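Local coordinates for PrgX (Enterococcus faecalis, PDB 2AWI), which acts as the receptor for the peptide sex pheromone cCF10 and as a repressor, probably DNA-binding, in the regulation of conjugation, at residues K132-T135 / S136-H140; N158-V162 / L163-E167; K9-R12 / Q13-Y17; K79-I82 / S83-T87. The protein carries 1 engineered substitution. All coordinates share one frame; numbering follows the deposited sequence.

Overall arrangement
Along the chain the order is contact 3, contact 4, contact 1, contact 2. Contact 3 closes helix 4-14 in the helix-turn-helix region. The centres of contacts 1 and 2 lie about 52 and 50 Å from it, on the opposite side of the chain's centre. Those two belong to the C-terminal TPR region and touch. Their centres are about 13 Å apart. Ile134 and Leu138 of helix 128-142 pack on Leu159 and Leu163, at the end of helix 150-159 and in the turn after it. Contact 4, on helix 74-87, has its nearest atoms about 5 Å from contact 2, without touching. A probable DNA-binding region thus lies far from the C-terminal helices, both built of helices.

Contact 1: K132-T135 / S136-H140; sequences KTIT and SDLKH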
loop_
_atom_site.group_PDB
_atom_site.type_symbol
_atom_site.label_atom_id
_atom_site.label_comp_id
_atom_site.label_asym_id
_atom_site.label_seq_id
_atom_site.Cartn_x
_atom_site.Cartn_y
_atom_site.Cartn_z
ATOM N N LYS A 132 -33.571 -1.282 40.012
ATOM C CA LYS A 132 -33.988 -1.106 41.396
ATOM C C LYS A 132 -32.981 -1.618 42.426
ATOM O O LYS A 132 -33.030 -1.217 43.589
ATOM C CB LYS A 132 -35.340 -1.793 41.636
ATOM C CG LYS A 132 -36.584 -0.915 41.433
ATOM C CD LYS A 132 -36.804 -0.492 39.980
ATOM C CE LYS A 132 -36.041 0.780 39.631
ATOM N NZ LYS A 132 -36.528 1.956 40.410
ATOM N N THR A 133 -32.061 -2.487 42.014
ATOM C CA THR A 133 -31.101 -3.034 42.968
ATOM C C THR A 133 -29.625 -2.946 42.591
ATOM O O THR A 133 -28.757 -3.151 43.446
ATOM C CB THR A 133 -31.403 -4.522 43.258
ATOM O OG1 THR A 133 -31.096 -5.305 42.098
ATOM C CG2 THR A 133 -32.875 -4.713 43.614
ATOM N N ILE A 134 -29.325 -2.624 41.336
ATOM C CA ILE A 134 -27.935 -2.604 40.906
ATOM C C ILE A 134 -26.994 -1.743 41.742
ATOM O O ILE A 134 -25.977 -2.238 42.232
ATOM C CB ILE A 134 -27.806 -2.216 39.408
ATOM C CG1 ILE A 134 -26.372 -2.482 38.932
ATOM C CG2 ILE A 134 -28.169 -0.756 39.200
ATOM C CD1 ILE A 134 -25.914 -3.932 39.093
ATOM N N THR A 135 -27.321 -0.467 41.910
ATOM C CA THR A 135 -26.473 0.427 42.691
ATOM C C THR A 135 -26.223 -0.131 44.087
ATOM O O THR A 135 -25.112 -0.055 44.608
ATOM C CB THR A 135 -27.103 1.829 42.806
ATOM O OG1 THR A 135 -27.101 2.456 41.516
ATOM C CG2 THR A 135 -26.324 2.687 43.788
ATOM N N SER A 136 -27.264 -0.701 44.675
ATOM C CA SER A 136 -27.189 -1.284 46.008
ATOM C C SER A 136 -26.343 -2.564 46.044
ATOM O O SER A 136 -25.683 -2.857 47.046
ATOM C CB SER A 136 -28.600 -1.586 46.512
ATOM O OG SER A 136 -28.561 -2.423 47.653
ATOM N N ASP A 137 -26.376 -3.329 44.957
ATOM C CA ASP A 137 -25.600 -4.562 44.869
ATOM C C ASP A 137 -24.115 -4.229 44.781
ATOM O O ASP A 137 -23.301 -4.787 45.511
ATOM C CB ASP A 137 -26.013 -5.367 43.633
ATOM C CG ASP A 137 -27.403 -5.970 43.757
ATOM O OD1 ASP A 137 -27.895 -6.525 42.752
ATOM O OD2 ASP A 137 -28.002 -5.897 44.856
ATOM N N LEU A 138 -23.765 -3.306 43.894
ATOM C CA LEU A 138 -22.365 -2.940 43.717
ATOM C C LEU A 138 -21.722 -2.444 45.008
ATOM O O LEU A 138 -20.583 -2.807 45.315
ATOM C CB LEU A 138 -22.225 -1.899 42.602
ATOM C CG LEU A 138 -22.746 -2.349 41.225
ATOM C CD1 LEU A 138 -22.342 -1.328 40.171
ATOM C CD2 LEU A 138 -22.187 -3.721 40.860
ATOM N N LYS A 139 -22.454 -1.630 45.767
ATOM C CA LYS A 139 -21.951 -1.111 47.036
ATOM C C LYS A 139 -21.755 -2.272 48.004
ATOM O O LYS A 139 -20.734 -2.368 48.682
ATOM C CB LYS A 139 -22.934 -0.101 47.635
ATOM C CG LYS A 139 -22.931 1.257 46.954
ATOM C CD LYS A 139 -23.943 2.191 47.598
ATOM C CE LYS A 139 -23.812 3.615 47.071
ATOM N NZ LYS A 139 -23.972 3.710 45.593
ATOM N N HIS A 140 -22.739 -3.158 48.058
ATOM C CA HIS A 140 -22.667 -4.309 48.939
ATOM C C HIS A 140 -21.456 -5.193 48.634
ATOM O O HIS A 140 -20.837 -5.755 49.541
ATOM C CB HIS A 140 -23.951 -5.124 48.825
ATOM C CG HIS A 140 -23.942 -6.376 49.642
ATOM N ND1 HIS A 140 -23.242 -7.502 49.267
ATOM C CD2 HIS A 140 -24.534 -6.675 50.820
ATOM C CE1 HIS A 140 -23.405 -8.443 50.180
ATOM N NE2 HIS A 140 -24.185 -7.966 51.133
HETATM O O HOH W 1 -28.988 -5.485 40.396
#
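Thr133 and Asp137, one helical turn apart, are joined twice. Asp137 N gives a hydrogen bond to Thr133 O at 2.8 Å. A water links the side chains, 2.7 Å from Thr133 OG1 and donating to Asp137 OD1 at 2.8 Å. The two side chains slant across each other, with OG1 and OD1 3.5 Å apart. Thr133 OG1 sits between its own N and carbonyl carbon (chi1 70°), which turns it to the water. It is also hydrogen-bonded to Thr129 O, and Asp137 OD1 has a second, charged partner in Arg103 NE.

One residue on, Leu138 N bonds to Ile134 O at 3.0 Å and almost straight, with 172° at the hydrogen. The bond from Lys139 N to Thr135 O is weak. Ile134 and Leu138 make the apolar part: Ile134 CD1 lies 4.1 Å from Leu138 CD2. Both side chains also pack on Leu163, and Phe110 of helix 107-122 touches Leu138 and Asp137.

Here a polar pair, Thr133 and Asp137, lies beside an apolar pair, Ile134 and Leu138. The buried carboxylate of Asp137 is met by an arginine and a water. This would favour its charged form and ties the helix to the loop of Arg103.

Contact 2: N158-V162 / L163-E167; sequences NLLNV and LPYEE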
loop_
_atom_site.group_PDB
_atom_site.type_symbol
_atom_site.label_atom_id
_atom_site.label_comp_id
_atom_site.label_asym_id
_atom_site.label_seq_id
_atom_site.Cartn_x
_atom_site.Cartn_y
_atom_site.Cartn_z
ATOM N N ASN A 158 -18.500 -7.425 32.645
ATOM C CA ASN A 158 -19.922 -7.701 32.469
ATOM C C ASN A 158 -20.739 -6.423 32.697
ATOM O O ASN A 158 -21.758 -6.207 32.039
ATOM C CB ASN A 158 -20.373 -8.783 33.458
ATOM C CG ASN A 158 -19.733 -10.141 33.188
ATOM O OD1 ASN A 158 -19.691 -11.003 34.069
ATOM N ND2 ASN A 158 -19.252 -10.343 31.970
ATOM N N LEU A 159 -20.286 -5.582 33.625
ATOM C CA LEU A 159 -20.971 -4.329 33.937
ATOM C C LEU A 159 -20.863 -3.315 32.803
ATOM O O LEU A 159 -21.824 -2.599 32.514
ATOM C CB LEU A 159 -20.405 -3.712 35.221
ATOM C CG LEU A 159 -20.660 -4.478 36.521
ATOM C CD1 LEU A 159 -19.844 -3.862 37.641
ATOM C CD2 LEU A 159 -22.152 -4.454 36.850
ATOM N N LEU A 160 -19.694 -3.244 32.169
ATOM C CA LEU A 160 -19.497 -2.312 31.064
ATOM C C LEU A 160 -20.444 -2.667 29.928
ATOM O O LEU A 160 -20.630 -1.889 28.996
ATOM C CB LEU A 160 -18.056 -2.375 30.550
ATOM C CG LEU A 160 -16.953 -1.670 31.350
ATOM C CD1 LEU A 160 -15.585 -1.965 30.743
ATOM C CD2 LEU A 160 -17.205 -0.171 31.347
ATOM N N ASN A 161 -21.052 -3.845 30.028
ATOM C CA ASN A 161 -21.956 -4.343 29.004
ATOM C C ASN A 161 -23.432 -4.020 29.245
ATOM O O ASN A 161 -24.233 -4.029 28.311
ATOM C CB ASN A 161 -21.782 -5.856 28.882
ATOM C CG ASN A 161 -22.256 -6.391 27.550
ATOM O OD1 ASN A 161 -21.639 -6.137 26.514
ATOM N ND2 ASN A 161 -23.360 -7.131 27.565
ATOM N N VAL A 162 -23.800 -3.737 30.489
ATOM C CA VAL A 162 -25.193 -3.443 30.799
ATOM C C VAL A 162 -25.368 -2.204 31.676
ATOM O O VAL A 162 -26.397 -2.039 32.335
ATOM C CB VAL A 162 -25.857 -4.646 31.516
ATOM C CG1 VAL A 162 -25.789 -5.881 30.639
ATOM C CG2 VAL A 162 -25.164 -4.903 32.846
ATOM N N LEU A 163 -24.376 -1.326 31.674
ATOM C CA LEU A 163 -24.445 -0.132 32.504
ATOM C C LEU A 163 -23.711 1.035 31.851
ATOM O O LEU A 163 -22.712 0.841 31.160
ATOM C CB LEU A 163 -23.816 -0.434 33.869
ATOM C CG LEU A 163 -24.566 -0.108 35.161
ATOM C CD1 LEU A 163 -25.980 -0.672 35.102
ATOM C CD2 LEU A 163 -23.800 -0.694 36.342
ATOM N N PRO A 164 -24.210 2.265 32.047
ATOM C CA PRO A 164 -23.528 3.415 31.444
ATOM C C PRO A 164 -22.095 3.414 31.958
ATOM O O PRO A 164 -21.851 3.088 33.118
ATOM C CB PRO A 164 -24.333 4.602 31.964
ATOM C CG PRO A 164 -25.724 4.028 32.083
ATOM C CD PRO A 164 -25.462 2.676 32.709
ATOM N N TYR A 165 -21.148 3.770 31.101
ATOM C CA TYR A 165 -19.742 3.777 31.489
ATOM C C TYR A 165 -19.440 4.397 32.856
ATOM O O TYR A 165 -18.707 3.817 33.658
ATOM C CB TYR A 165 -18.910 4.491 30.423
ATOM C CG TYR A 165 -17.439 4.540 30.757
ATOM C CD1 TYR A 165 -16.651 3.386 30.699
ATOM C CD2 TYR A 165 -16.840 5.730 31.169
ATOM C CE1 TYR A 165 -15.303 3.419 31.046
ATOM C CE2 TYR A 165 -15.495 5.774 31.518
ATOM C CZ TYR A 165 -14.733 4.615 31.457
ATOM O OH TYR A 165 -13.408 4.650 31.814
ATOM N N GLU A 166 -20.011 5.566 33.126
ATOM C CA GLU A 166 -19.753 6.267 34.381
ATOM C C GLU A 166 -20.092 5.525 35.676
ATOM O O GLU A 166 -19.452 5.753 36.700
ATOM C CB GLU A 166 -20.455 7.625 34.374
ATOM C CG GLU A 166 -19.875 8.605 35.382
ATOM C CD GLU A 166 -18.408 8.926 35.113
ATOM O OE1 GLU A 166 -17.794 9.639 35.937
ATOM O OE2 GLU A 166 -17.870 8.468 34.077
ATOM N N GLU A 167 -21.093 4.649 35.640
ATOM C CA GLU A 167 -21.478 3.896 36.831
ATOM C C GLU A 167 -20.539 2.720 37.092
ATOM O O GLU A 167 -20.611 2.077 38.140
ATOM C CB GLU A 167 -22.900 3.353 36.689
ATOM C CG GLU A 167 -23.975 4.407 36.566
ATOM C CD GLU A 167 -25.361 3.798 36.522
ATOM O OE1 GLU A 167 -25.707 3.046 37.462
ATOM O OE2 GLU A 167 -26.104 4.071 35.551
HETATM O O HOH W 2 -20.585 0.970 29.674
#
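The Tyr165 ring is met obliquely by Leu160 CD2, which lies 3.7 Å from Tyr165 CD1 and 4.1 Å from Tyr165 CE1. The leucine and the tyrosine extend in the same direction, one beside the other. Tyr165 CG is anti to its backbone N (chi1 180°), which swings the ring back along Leu160. Its hydroxyl is hydrogen-bonded to Glu209 and Tyr213, and Ile200 and Ser201 of helix 184-203 also touch the side chain.

The segments form the tight connection between helices 150-159 and 165-172, part of the all-helical TPR region. Val162 N bonds back to Leu159 O at 3.0 Å. Leu163 is then extended, with psi 146°, and Pro164 follows before the next helix starts. A water bridges the turn by donating to Leu160 O at 2.9 Å and to Leu163 O at 2.6 Å. Leu163 CB also approaches the backbone of the preceding turn, 3.2 Å from Leu159 O.

The rest of the packing is apolar. Leu159 and Leu163 lie alongside each other, with their CD2 atoms 4.1 Å apart. Val168 of helix 165-172 touches both of them, and Phe130 of helix 128-142 packs on Leu163 and on Val162. Val162 also meets Ile117 and His121 of helix 107-122.

Contact 3: K9-R12 / Q13-Y17; sequences KQIR and QELNY
Arg12 and Tyr17 hold each other by two hydrogen bonds in opposite directions. Tyr17 N gives to Arg12 O at 2.9 Å. In return Arg12 NH1 gives to Tyr17 O at 3.2 Å, with the acceptor near the guanidinium plane, at its edge. Arg12 leaves the helix with CG anti to its backbone N and bends at chi3 (66°), which brings NH1 over to this carbonyl. The alkyl part packs too, as Arg12 CG lies 3.7 Å from Tyr17 CB.

Arg12 NH1 has a second partner. A water accepts from it at 2.9 Å and from Gln13 NE2 at 3.0 Å, so it ties the two side chains together. Gln13 CG lies over one guanidinium face. Arg12 NE forms a salt bridge with Glu36.

Earlier carbonyls follow the normal helical pattern. Gln13 N bonds to Lys9 O, Glu14 N to Gln10 O, and Leu15 N to Ile11 O. Gln13 runs alongside Lys9, while Ile11 CG2 and Leu15 CD1 pack at 4.0 Å. The Glu14 carboxylate leads away to the second subunit, where it meets Arg145 in a salt bridge and Thr146 in a hydrogen bond.

Asn16, the first residue to leave helical angles, has a positive phi of 71°, and its N makes a weak bond to Gln13 O. Together with the bond from Tyr17 N to Arg12 O, this is a Schellman motif. It closes the first helix of a helix-turn-helix domain of the XRE type, just before helix 19-23.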
loop_
_atom_site.group_PDB
_atom_site.type_symbol
_atom_site.label_atom_id
_atom_site.label_comp_id
_atom_site.label_asym_id
_atom_site.label_seq_id
_atom_site.Cartn_x
_atom_site.Cartn_y
_atom_site.Cartn_z
ATOM N N LYS A 9 -3.641 -43.196 36.737
ATOM C CA LYS A 9 -3.443 -44.563 36.266
ATOM C C LYS A 9 -3.155 -44.569 34.766
ATOM O O LYS A 9 -2.199 -45.197 34.308
ATOM C CB LYS A 9 -4.685 -45.399 36.564
ATOM C CG LYS A 9 -4.579 -46.857 36.159
ATOM C CD LYS A 9 -5.805 -47.630 36.626
ATOM C CE LYS A 9 -5.673 -49.116 36.347
ATOM N NZ LYS A 9 -6.845 -49.878 36.856
ATOM N N GLN A 10 -3.991 -43.863 34.007
ATOM C CA GLN A 10 -3.823 -43.765 32.561
ATOM C C GLN A 10 -2.408 -43.291 32.224
ATOM O O GLN A 10 -1.703 -43.918 31.433
ATOM C CB GLN A 10 -4.831 -42.771 31.970
ATOM C CG GLN A 10 -4.514 -42.371 30.528
ATOM C CD GLN A 10 -4.945 -40.948 30.176
ATOM O OE1 GLN A 10 -4.567 -40.420 29.126
ATOM N NE2 GLN A 10 -5.735 -40.328 31.046
ATOM N N ILE A 11 -2.004 -42.177 32.831
ATOM C CA ILE A 11 -0.692 -41.587 32.585
ATOM C C ILE A 11 0.427 -42.496 33.075
ATOM O O ILE A 11 1.387 -42.754 32.346
ATOM C CB ILE A 11 -0.567 -40.191 33.272
ATOM C CG1 ILE A 11 -1.743 -39.300 32.855
ATOM C CG2 ILE A 11 0.745 -39.517 32.871
ATOM C CD1 ILE A 11 -1.767 -37.924 33.517
ATOM N N ARG A 12 0.300 -42.984 34.305
ATOM C CA ARG A 12 1.304 -43.879 34.867
ATOM C C ARG A 12 1.562 -45.094 33.963
ATOM O O ARG A 12 2.714 -45.448 33.705
ATOM C CB ARG A 12 0.879 -44.354 36.261
ATOM C CG ARG A 12 1.768 -45.455 36.818
ATOM C CD ARG A 12 1.358 -45.894 38.210
ATOM N NE ARG A 12 0.053 -46.553 38.256
ATOM C CZ ARG A 12 -0.208 -47.768 37.773
ATOM N NH1 ARG A 12 0.746 -48.490 37.193
ATOM N NH2 ARG A 12 -1.432 -48.265 37.880
ATOM N N GLN A 13 0.500 -45.724 33.473
ATOM C CA GLN A 13 0.669 -46.893 32.613
ATOM C C GLN A 13 1.146 -46.545 31.209
ATOM O O GLN A 13 1.831 -47.341 30.578
ATOM C CB GLN A 13 -0.627 -47.708 32.556
ATOM C CG GLN A 13 -1.056 -48.207 33.925
ATOM C CD GLN A 13 -2.195 -49.189 33.864
ATOM O OE1 GLN A 13 -3.187 -48.961 33.174
ATOM N NE2 GLN A 13 -2.069 -50.287 34.596
ATOM N N GLU A 14 0.789 -45.364 30.714
ATOM C CA GLU A 14 1.240 -44.948 29.385
ATOM C C GLU A 14 2.746 -44.709 29.390
ATOM O O GLU A 14 3.419 -44.887 28.372
ATOM C CB GLU A 14 0.543 -43.654 28.960
ATOM C CG GLU A 14 1.184 -42.957 27.757
ATOM C CD GLU A 14 1.173 -43.810 26.508
ATOM O OE1 GLU A 14 0.213 -44.593 26.342
ATOM O OE2 GLU A 14 2.106 -43.690 25.684
ATOM N N LEU A 15 3.265 -44.281 30.536
ATOM C CA LEU A 15 4.689 -44.011 30.669
ATOM C C LEU A 15 5.473 -45.218 31.182
ATOM O O LEU A 15 6.686 -45.140 31.379
ATOM C CB LEU A 15 4.901 -42.807 31.589
ATOM C CG LEU A 15 4.275 -41.508 31.066
ATOM C CD1 LEU A 15 4.555 -40.368 32.028
ATOM C CD2 LEU A 15 4.842 -41.195 29.685
ATOM N N ASN A 16 4.772 -46.330 31.393
ATOM C CA ASN A 16 5.387 -47.567 31.866
ATOM C C ASN A 16 5.855 -47.563 33.314
ATOM O O ASN A 16 6.750 -48.326 33.672
ATOM C CB ASN A 16 6.564 -47.950 30.971
ATOM C CG ASN A 16 6.234 -49.082 30.037
ATOM O OD1 ASN A 16 5.403 -48.941 29.138
ATOM N ND2 ASN A 16 6.882 -50.224 30.246
ATOM N N TYR A 17 5.266 -46.711 34.146
ATOM C CA TYR A 17 5.636 -46.662 35.556
ATOM C C TYR A 17 4.797 -47.665 36.345
ATOM O O TYR A 17 3.648 -47.951 35.991
ATOM C CB TYR A 17 5.407 -45.263 36.144
ATOM C CG TYR A 17 6.404 -44.205 35.710
ATOM C CD1 TYR A 17 7.773 -44.388 35.890
ATOM C CD2 TYR A 17 5.971 -43.005 35.139
ATOM C CE1 TYR A 17 8.688 -43.399 35.517
ATOM C CE2 TYR A 17 6.875 -42.014 34.761
ATOM C CZ TYR A 17 8.233 -42.215 34.954
ATOM O OH TYR A 17 9.126 -41.235 34.580
HETATM O O HOH W 3 -0.345 -51.179 36.821
#

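Contact 4: K79-I82 / S83-T87; sequences KLLI and SKIFT
Leu81 and Ile85 pack against each other one turn apart in the second half of the α-helix 74-87, in an all-helical protein. Ile85 can be followed outward. Its CB lies 3.7 Å from Leu81 O. CG1 comes nearer, 3.4 Å from the same Leu81 O. CD1 is still close to Leu81 O and ends 4.1 Å from Leu81 CG, where the two side chains pass at a slant. CG1 is anti to the Ile85 carbonyl carbon (chi1 -65°), which sends the chain back toward Leu81. Beyond this pair, Phe92 and Asn95 of helix 92-102 and Tyr116 of helix 107-122 pack on Ile85.

The backbone is partly irregular. Ile85 N bonds to Leu81 O at 3.1 Å, and Phe86 N to Ile82 O. Lys84 N, however, stays 4.0 Å from Leu80 O. That carbonyl is taken by Ser83 instead, which grips it with two donors. Ser83 OG gives a bond at 2.9 Å, nearly in line with C=O. Ser83 N gives another at 3.2 Å from above the carbonyl plane.

Ile82 packs on Ile112 of helix 107-122, and Lys79 forms a salt bridge with Glu154. The Phe86 ring meets those of His122 and Tyr123. At the last turn a side chain again reaches back to the backbone, as Thr87 OG1 donates to Lys84 O at 2.7 Å.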
loop_
_atom_site.group_PDB
_atom_site.type_symbol
_atom_site.label_atom_id
_atom_site.label_comp_id
_atom_site.label_asym_id
_atom_site.label_seq_id
_atom_site.Cartn_x
_atom_site.Cartn_y
_atom_site.Cartn_z
ATOM N N LYS A 79 -23.365 -21.052 34.771
ATOM C CA LYS A 79 -22.654 -20.183 33.837
ATOM C C LYS A 79 -22.729 -20.751 32.423
ATOM O O LYS A 79 -22.679 -20.012 31.440
ATOM C CB LYS A 79 -21.190 -20.009 34.267
ATOM C CG LYS A 79 -20.448 -18.894 33.520
ATOM C CD LYS A 79 -19.054 -18.636 34.101
ATOM C CE LYS A 79 -19.094 -17.811 35.390
ATOM N NZ LYS A 79 -19.333 -16.355 35.148
ATOM N N LEU A 80 -22.861 -22.070 32.331
ATOM C CA LEU A 80 -22.954 -22.753 31.044
ATOM C C LEU A 80 -24.348 -22.513 30.466
ATOM O O LEU A 80 -24.511 -22.233 29.278
ATOM C CB LEU A 80 -22.708 -24.256 31.242
ATOM C CG LEU A 80 -22.607 -25.208 30.043
ATOM C CD1 LEU A 80 -23.965 -25.376 29.371
ATOM C CD2 LEU A 80 -21.573 -24.675 29.064
ATOM N N LEU A 81 -25.346 -22.613 31.333
ATOM C CA LEU A 81 -26.740 -22.428 30.958
ATOM C C LEU A 81 -27.001 -21.116 30.214
ATOM O O LEU A 81 -27.930 -21.029 29.411
ATOM C CB LEU A 81 -27.605 -22.503 32.219
ATOM C CG LEU A 81 -29.103 -22.789 32.101
ATOM C CD1 LEU A 81 -29.333 -23.996 31.211
ATOM C CD2 LEU A 81 -29.676 -23.043 33.494
ATOM N N ILE A 82 -26.180 -20.102 30.476
ATOM C CA ILE A 82 -26.341 -18.797 29.833
ATOM C C ILE A 82 -26.322 -18.849 28.305
ATOM O O ILE A 82 -27.135 -18.199 27.649
ATOM C CB ILE A 82 -25.246 -17.797 30.309
ATOM C CG1 ILE A 82 -25.581 -17.294 31.712
ATOM C CG2 ILE A 82 -25.127 -16.618 29.342
ATOM C CD1 ILE A 82 -24.550 -16.345 32.266
ATOM N N SER A 83 -25.389 -19.613 27.744
ATOM C CA SER A 83 -25.269 -19.731 26.293
ATOM C C SER A 83 -26.548 -20.282 25.675
ATOM O O SER A 83 -27.031 -19.776 24.659
ATOM C CB SER A 83 -24.095 -20.644 25.932
ATOM O OG SER A 83 -24.314 -21.968 26.391
ATOM N N LYS A 84 -27.094 -21.318 26.298
ATOM C CA LYS A 84 -28.311 -21.946 25.811
ATOM C C LYS A 84 -29.486 -20.976 25.861
ATOM O O LYS A 84 -30.250 -20.871 24.901
ATOM C CB LYS A 84 -28.625 -23.194 26.640
ATOM C CG LYS A 84 -27.417 -24.101 26.852
ATOM C CD LYS A 84 -27.808 -25.455 27.429
ATOM C CE LYS A 84 -28.375 -26.378 26.355
ATOM N NZ LYS A 84 -27.363 -26.690 25.299
ATOM N N ILE A 85 -29.621 -20.263 26.977
ATOM C CA ILE A 85 -30.710 -19.306 27.145
ATOM C C ILE A 85 -30.588 -18.124 26.190
ATOM O O ILE A 85 -31.584 -17.483 25.863
ATOM C CB ILE A 85 -30.784 -18.779 28.604
ATOM C CG1 ILE A 85 -31.150 -19.924 29.551
ATOM C CG2 ILE A 85 -31.827 -17.669 28.713
ATOM C CD1 ILE A 85 -31.306 -19.507 30.998
ATOM N N PHE A 86 -29.373 -17.833 25.738
ATOM C CA PHE A 86 -29.180 -16.727 24.808
ATOM C C PHE A 86 -29.829 -17.044 23.466
ATOM O O PHE A 86 -30.435 -16.181 22.839
ATOM C CB PHE A 86 -27.691 -16.444 24.587
ATOM C CG PHE A 86 -27.430 -15.402 23.529
ATOM C CD1 PHE A 86 -27.830 -14.082 23.721
ATOM C CD2 PHE A 86 -26.812 -15.748 22.331
ATOM C CE1 PHE A 86 -27.622 -13.118 22.738
ATOM C CE2 PHE A 86 -26.599 -14.794 21.338
ATOM C CZ PHE A 86 -27.005 -13.474 21.543
ATOM N N THR A 87 -29.692 -18.289 23.023
ATOM C CA THR A 87 -30.266 -18.711 21.753
ATOM C C THR A 87 -31.775 -18.919 21.878
ATOM O O THR A 87 -32.533 -18.607 20.956
ATOM C CB THR A 87 -29.611 -20.023 21.254
ATOM O OG1 THR A 87 -29.706 -21.028 22.274
ATOM C CG2 THR A 87 -28.146 -19.792 20.909
#